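Local coordinates for protein cellobiose 2-epimerase (Caldibacillus thermoamylovorans, PDB 5ZHB) that probably catalyses the reversible epimerisation of cellobiose at C2 of its reducing-end glucose, giving glucosyl-mannose, at residues R108-A113 / K157-R162; Q114-Y119 / V189-T194. One frame throughout, in Å; residues are numbered along the deposited sequence.

Contact 1. Residues R108-A113 / K157-R162; sequences RKHVYA and KEEFNR
The imidazole of His110 lies against the backbone of Glu158, whose carbonyl O sits over the centre of one ring face, 3.3 Å above its plane. At the ring's rim, in its plane, His110 CE1 comes 3.1 Å from Glu158 OE1, ring and carboxylate being turned 75° apart; Thr182 OG1 and Thr185 OG1 bond Glu158 OE2. With CG anti to the backbone N (chi1 -162°), the ring turns its edge toward the start of helix 111-128, where His110 ND1 accepts Tyr112 N in the ring plane at 3.0 Å as the N-cap. Histidine suits this place because one flat group can both cap a helix and pack on a peptide. Were this residue an alanine, Tyr112 N would probably lose its cap and a gap would open over the Glu158 carbonyl. Glu158 O also accepts from Val111 N, and Lys109 and Phe160 exchange two backbone bonds as an antiparallel hydrogen-bonded pair. Farther along, in the conformer described, Arg108 NH1 makes a tentative salt bridge to Glu159 OE2, while Asp106 holds NH2. Lysine's long chain lets Lys109 NZ bond Arg162 O at 2.8 Å; Asp88 pairs with both NZ and Arg162 NE. Val111 CG2 meets the edge of the Phe160 ring. The contact joins strands 106-110 and 155-160 of an antiparallel sheet where the first runs into helix 111-128, with Thr185 of helix 183-199 touching His110 and Val111.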
loop_
_atom_site.group_PDB
_atom_site.type_symbol
_atom_site.label_atom_id
_atom_site.label_comp_id
_atom_site.label_asym_id
_atom_site.label_seq_id
_atom_site.Cartn_x
_atom_site.Cartn_y
_atom_site.Cartn_z
ATOM N N ARG A 108 1.450 -15.555 -12.911
ATOM C CA ARG A 108 0.102 -15.432 -12.376
ATOM C C ARG A 108 -0.399 -13.982 -12.433
ATOM O O ARG A 108 0.361 -13.016 -12.402
ATOM C CB ARG A 108 0.052 -15.984 -10.953
ATOM C CG ARG A 108 0.126 -17.499 -10.947
ATOM C CD ARG A 108 0.051 -18.039 -9.549
ATOM N NE ARG A 108 1.074 -17.385 -8.724
ATOM C CZ ARG A 108 1.262 -17.627 -7.434
ATOM N NH1 ARG A 108 0.499 -18.505 -6.813
ATOM N NH2 ARG A 108 2.230 -16.999 -6.797
ATOM N N LYS A 109 -1.717 -13.847 -12.503
ATOM C CA LYS A 109 -2.373 -12.558 -12.625
ATOM C C LYS A 109 -3.266 -12.385 -11.396
ATOM O O LYS A 109 -4.246 -13.116 -11.226
ATOM C CB LYS A 109 -3.239 -12.612 -13.884
ATOM C CG LYS A 109 -2.481 -12.739 -15.184
ATOM C CD LYS A 109 -1.602 -11.578 -15.603
ATOM C CE LYS A 109 -0.715 -11.943 -16.772
ATOM N NZ LYS A 109 -1.450 -12.144 -18.046
ATOM N N HIS A 110 -2.886 -11.455 -10.522
ATOM C CA HIS A 110 -3.597 -11.275 -9.270
ATOM C C HIS A 110 -4.274 -9.899 -9.334
ATOM O O HIS A 110 -3.645 -8.928 -9.765
ATOM C CB HIS A 110 -2.608 -11.443 -8.113
ATOM C CG HIS A 110 -3.312 -11.707 -6.828
ATOM N ND1 HIS A 110 -4.214 -10.802 -6.292
ATOM C CD2 HIS A 110 -3.330 -12.786 -6.036
ATOM C CE1 HIS A 110 -4.727 -11.301 -5.175
ATOM N NE2 HIS A 110 -4.201 -12.514 -4.990
ATOM N N VAL A 111 -5.533 -9.827 -8.888
ATOM C CA VAL A 111 -6.286 -8.574 -8.843
ATOM C C VAL A 111 -5.521 -7.523 -8.031
ATOM O O VAL A 111 -5.490 -6.362 -8.394
ATOM C CB VAL A 111 -7.708 -8.831 -8.295
ATOM C CG1 VAL A 111 -8.448 -7.531 -8.004
ATOM C CG2 VAL A 111 -8.551 -9.688 -9.225
ATOM N N TYR A 112 -4.850 -7.939 -6.952
ATOM C CA TYR A 112 -4.090 -7.044 -6.085
ATOM C C TYR A 112 -3.010 -6.347 -6.893
ATOM O O TYR A 112 -2.806 -5.141 -6.759
ATOM C CB TYR A 112 -3.486 -7.871 -4.954
ATOM C CG TYR A 112 -2.604 -7.175 -3.931
ATOM C CD1 TYR A 112 -2.952 -5.948 -3.373
ATOM C CD2 TYR A 112 -1.484 -7.815 -3.436
ATOM C CE1 TYR A 112 -2.161 -5.363 -2.404
ATOM C CE2 TYR A 112 -0.684 -7.240 -2.467
ATOM C CZ TYR A 112 -1.025 -6.004 -1.955
ATOM O OH TYR A 112 -0.232 -5.454 -0.987
ATOM N N ALA A 113 -2.327 -7.111 -7.749
ATOM C CA ALA A 113 -1.290 -6.521 -8.569
ATOM C C ALA A 113 -1.890 -5.562 -9.602
ATOM O O ALA A 113 -1.303 -4.511 -9.854
ATOM C CB ALA A 113 -0.433 -7.631 -9.167
ATOM N N LYS A 157 -12.137 -10.576 -6.906
ATOM C CA LYS A 157 -11.523 -11.878 -6.892
ATOM C C LYS A 157 -10.025 -11.730 -6.601
ATOM O O LYS A 157 -9.546 -10.632 -6.310
ATOM C CB LYS A 157 -11.860 -12.517 -8.248
ATOM C CG LYS A 157 -13.317 -12.927 -8.454
ATOM C CD LYS A 157 -13.488 -13.708 -9.754
ATOM C CE LYS A 157 -14.895 -14.159 -10.002
ATOM N NZ LYS A 157 -14.944 -15.085 -11.145
ATOM N N GLU A 158 -9.325 -12.873 -6.594
ATOM C CA GLU A 158 -7.967 -12.979 -6.092
ATOM C C GLU A 158 -7.034 -13.371 -7.245
ATOM O O GLU A 158 -6.512 -12.497 -7.937
ATOM C CB GLU A 158 -7.915 -13.947 -4.911
ATOM C CG GLU A 158 -8.613 -13.439 -3.644
ATOM C CD GLU A 158 -7.871 -12.271 -3.007
ATOM O OE1 GLU A 158 -6.628 -12.354 -2.973
ATOM O OE2 GLU A 158 -8.509 -11.319 -2.545
ATOM N N GLU A 159 -6.823 -14.680 -7.441
ATOM C CA GLU A 159 -5.680 -15.176 -8.206
ATOM C C GLU A 159 -6.168 -15.921 -9.456
ATOM O O GLU A 159 -7.076 -16.754 -9.372
ATOM C CB GLU A 159 -4.806 -16.092 -7.352
ATOM C CG GLU A 159 -3.637 -16.749 -8.086
ATOM C CD GLU A 159 -2.846 -17.692 -7.194
ATOM O OE1 GLU A 159 -2.629 -17.296 -6.049
ATOM O OE2 GLU A 159 -2.457 -18.803 -7.616
ATOM N N PHE A 160 -5.487 -15.626 -10.583
ATOM C CA PHE A 160 -5.683 -16.292 -11.871
ATOM C C PHE A 160 -4.334 -16.765 -12.410
ATOM O O PHE A 160 -3.278 -16.240 -12.026
ATOM C CB PHE A 160 -6.325 -15.310 -12.863
ATOM C CG PHE A 160 -7.651 -14.730 -12.398
ATOM C CD1 PHE A 160 -7.692 -13.755 -11.399
ATOM C CD2 PHE A 160 -8.857 -15.170 -12.933
ATOM C CE1 PHE A 160 -8.904 -13.240 -10.968
ATOM C CE2 PHE A 160 -10.064 -14.636 -12.506
ATOM C CZ PHE A 160 -10.078 -13.671 -11.508
ATOM N N ASN A 161 -4.370 -17.713 -13.378
ATOM C CA ASN A 161 -3.179 -18.041 -14.136
ATOM C C ASN A 161 -2.948 -16.946 -15.158
ATOM O O ASN A 161 -3.765 -16.019 -15.304
ATOM C CB ASN A 161 -3.228 -19.448 -14.736
ATOM C CG ASN A 161 -4.332 -19.635 -15.754
ATOM O OD1 ASN A 161 -4.887 -18.663 -16.291
ATOM N ND2 ASN A 161 -4.603 -20.892 -16.071
ATOM N N ARG A 162 -1.859 -17.109 -15.919
ATOM C CA ARG A 162 -1.482 -16.137 -16.919
ATOM C C ARG A 162 -2.649 -15.797 -17.845
ATOM O O ARG A 162 -2.791 -14.646 -18.258
ATOM C CB ARG A 162 -0.277 -16.644 -17.709
ATOM C CG ARG A 162 0.330 -15.581 -18.619
ATOM C CD ARG A 162 1.413 -16.115 -19.595
ATOM N NE ARG A 162 1.675 -15.055 -20.558
ATOM C CZ ARG A 162 2.370 -15.161 -21.681
ATOM N NH1 ARG A 162 2.789 -16.328 -22.108
ATOM N NH2 ARG A 162 2.638 -14.088 -22.385
#

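Contact 2. Residues Q114-Y119 / V189-T194; sequences QAFGVY and VLEAYT
Ala115 and Ala192 bring two helices of an (alpha/alpha)6-barrel, the fold of the N-acylglucosamine 2-epimerase family, close together: the segment axes approach to 7.9 Å and run 24° from parallel. Apolar packing fills the seam. Ala115 CB packs on Val189, 4.0 Å from Val189 CG2, and the Ala192 methyl is bordered by Ala115, Val118 CG1 and Tyr119 CB. Alanine suits both sites because a larger side chain would have little room: Ala192 CB already lies 3.1 Å from Ala115 O, which also accepts Tyr119 N within its own helix. Aromatic contacts come second. Tyr119, its CG anti to the backbone N (chi1 -171°), extends its ring beneath Glu191, whose CG makes a CH-pi contact 3.8 Å from the Tyr119 ring centroid; the carboxylate follows, stacked with its plane 17° from that of the ring. Trp57 also stacks with this ring. Polar ends are satisfied by neighbours: Arg379 bonds Tyr119 OH and forms a salt bridge with Glu191 OE2, Tyr375 OH also bonds OE2, and His188 ND1 bonds OE1, so both carboxylate oxygens have partners. Glu191 OE1 also approaches the Phe116 ring, reaching Phe116 CZ at 3.4 Å.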
loop_
_atom_site.group_PDB
_atom_site.type_symbol
_atom_site.label_atom_id
_atom_site.label_comp_id
_atom_site.label_asym_id
_atom_site.label_seq_id
_atom_site.Cartn_x
_atom_site.Cartn_y
_atom_site.Cartn_z
ATOM N N GLN A 114 -3.038 -5.907 -10.197
ATOM C CA GLN A 114 -3.658 -5.064 -11.210
ATOM C C GLN A 114 -4.069 -3.731 -10.578
ATOM O O GLN A 114 -3.886 -2.677 -11.173
ATOM C CB GLN A 114 -4.839 -5.724 -11.924
ATOM C CG GLN A 114 -4.605 -7.160 -12.384
ATOM C CD GLN A 114 -3.263 -7.405 -13.049
ATOM O OE1 GLN A 114 -2.865 -6.691 -13.972
ATOM N NE2 GLN A 114 -2.545 -8.407 -12.582
ATOM N N ALA A 115 -4.583 -3.792 -9.349
ATOM C CA ALA A 115 -4.928 -2.581 -8.595
ATOM C C ALA A 115 -3.724 -1.656 -8.424
ATOM O O ALA A 115 -3.799 -0.455 -8.736
ATOM C CB ALA A 115 -5.546 -2.952 -7.253
ATOM N N PHE A 116 -2.614 -2.207 -7.918
ATOM C CA PHE A 116 -1.388 -1.439 -7.777
ATOM C C PHE A 116 -0.967 -0.817 -9.115
ATOM O O PHE A 116 -0.455 0.281 -9.114
ATOM C CB PHE A 116 -0.285 -2.248 -7.080
ATOM C CG PHE A 116 -0.272 -1.874 -5.596
ATOM C CD1 PHE A 116 0.178 -0.630 -5.200
ATOM C CD2 PHE A 116 -0.808 -2.715 -4.634
ATOM C CE1 PHE A 116 0.107 -0.219 -3.871
ATOM C CE2 PHE A 116 -0.885 -2.308 -3.297
ATOM C CZ PHE A 116 -0.428 -1.069 -2.922
ATOM N N GLY A 117 -1.198 -1.493 -10.239
ATOM C CA GLY A 117 -0.908 -0.929 -11.558
ATOM C C GLY A 117 -1.709 0.335 -11.838
ATOM O O GLY A 117 -1.146 1.376 -12.203
ATOM N N VAL A 118 -3.012 0.257 -11.563
ATOM C CA VAL A 118 -3.883 1.416 -11.728
ATOM C C VAL A 118 -3.418 2.572 -10.864
ATOM O O VAL A 118 -3.300 3.714 -11.338
ATOM C CB VAL A 118 -5.332 1.029 -11.406
ATOM C CG1 VAL A 118 -6.237 2.248 -11.271
ATOM C CG2 VAL A 118 -5.842 0.033 -12.428
ATOM N N TYR A 119 -3.118 2.270 -9.586
ATOM C CA TYR A 119 -2.679 3.296 -8.650
ATOM C C TYR A 119 -1.412 3.996 -9.149
ATOM O O TYR A 119 -1.305 5.224 -9.077
ATOM C CB TYR A 119 -2.409 2.625 -7.301
ATOM C CG TYR A 119 -2.146 3.563 -6.126
ATOM C CD1 TYR A 119 -3.003 4.618 -5.822
ATOM C CD2 TYR A 119 -1.066 3.367 -5.298
ATOM C CE1 TYR A 119 -2.800 5.434 -4.726
ATOM C CE2 TYR A 119 -0.824 4.197 -4.212
ATOM C CZ TYR A 119 -1.705 5.225 -3.909
ATOM O OH TYR A 119 -1.443 6.003 -2.816
ATOM N N VAL A 189 -7.877 -2.131 -4.181
ATOM C CA VAL A 189 -8.736 -1.739 -5.280
ATOM C C VAL A 189 -9.303 -0.346 -4.988
ATOM O O VAL A 189 -9.287 0.522 -5.850
ATOM C CB VAL A 189 -9.834 -2.771 -5.586
ATOM C CG1 VAL A 189 -10.842 -2.244 -6.610
ATOM C CG2 VAL A 189 -9.210 -4.073 -6.062
ATOM N N LEU A 190 -9.818 -0.131 -3.771
ATOM C CA LEU A 190 -10.354 1.186 -3.409
ATOM C C LEU A 190 -9.291 2.281 -3.536
ATOM O O LEU A 190 -9.536 3.346 -4.096
ATOM C CB LEU A 190 -10.934 1.086 -2.001
ATOM C CG LEU A 190 -11.491 2.384 -1.408
ATOM C CD1 LEU A 190 -12.638 2.962 -2.222
ATOM C CD2 LEU A 190 -11.969 2.061 -0.030
ATOM N N GLU A 191 -8.085 2.011 -3.040
ATOM C CA GLU A 191 -6.980 2.956 -3.104
ATOM C C GLU A 191 -6.717 3.337 -4.563
ATOM O O GLU A 191 -6.570 4.497 -4.889
ATOM C CB GLU A 191 -5.778 2.267 -2.457
ATOM C CG GLU A 191 -4.435 2.967 -2.615
ATOM C CD GLU A 191 -3.317 2.080 -2.089
ATOM O OE1 GLU A 191 -3.211 0.930 -2.562
ATOM O OE2 GLU A 191 -2.605 2.502 -1.178
ATOM N N ALA A 192 -6.591 2.324 -5.427
ATOM C CA ALA A 192 -6.295 2.539 -6.833
ATOM C C ALA A 192 -7.398 3.353 -7.521
ATOM O O ALA A 192 -7.146 4.309 -8.261
ATOM C CB ALA A 192 -6.158 1.176 -7.455
ATOM N N TYR A 193 -8.633 2.957 -7.267
ATOM C CA TYR A 193 -9.773 3.585 -7.917
ATOM C C TYR A 193 -9.944 5.028 -7.461
ATOM O O TYR A 193 -10.368 5.848 -8.266
ATOM C CB TYR A 193 -11.063 2.823 -7.627
ATOM C CG TYR A 193 -11.262 1.542 -8.427
ATOM C CD1 TYR A 193 -10.239 0.986 -9.191
ATOM C CD2 TYR A 193 -12.492 0.896 -8.411
ATOM C CE1 TYR A 193 -10.444 -0.165 -9.924
ATOM C CE2 TYR A 193 -12.712 -0.255 -9.147
ATOM C CZ TYR A 193 -11.689 -0.777 -9.923
ATOM O OH TYR A 193 -11.911 -1.943 -10.619
ATOM N N THR A 194 -9.650 5.324 -6.183
ATOM C CA THR A 194 -9.601 6.711 -5.721
ATOM C C THR A 194 -8.689 7.553 -6.613
ATOM O O THR A 194 -9.064 8.661 -7.033
ATOM C CB THR A 194 -9.140 6.780 -4.272
ATOM O OG1 THR A 194 -10.127 6.027 -3.581
ATOM C CG2 THR A 194 -9.115 8.190 -3.709
#

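Contacts 1 and 2 lie about 14 Å apart, centre to centre, and share helix 111-128: contact 1 takes its first turn and the strand leading into it, contact 2 the turns that follow. Along the chain the segments alternate, 108-113, 114-119, 157-162, then 189-194, so the same continuous piece meets a strand first and helix 183-199 farther on. Val111 CG1 and Val189 CG2, 4.0 Å apart, carry the packing from one contact to the other. Contact 2 lies deeper, about 10 Å from the chain centre against about 17 Å for contact 1. Together they fasten a barrel helix both to its neighbour and to the small sheet at its N-terminal end.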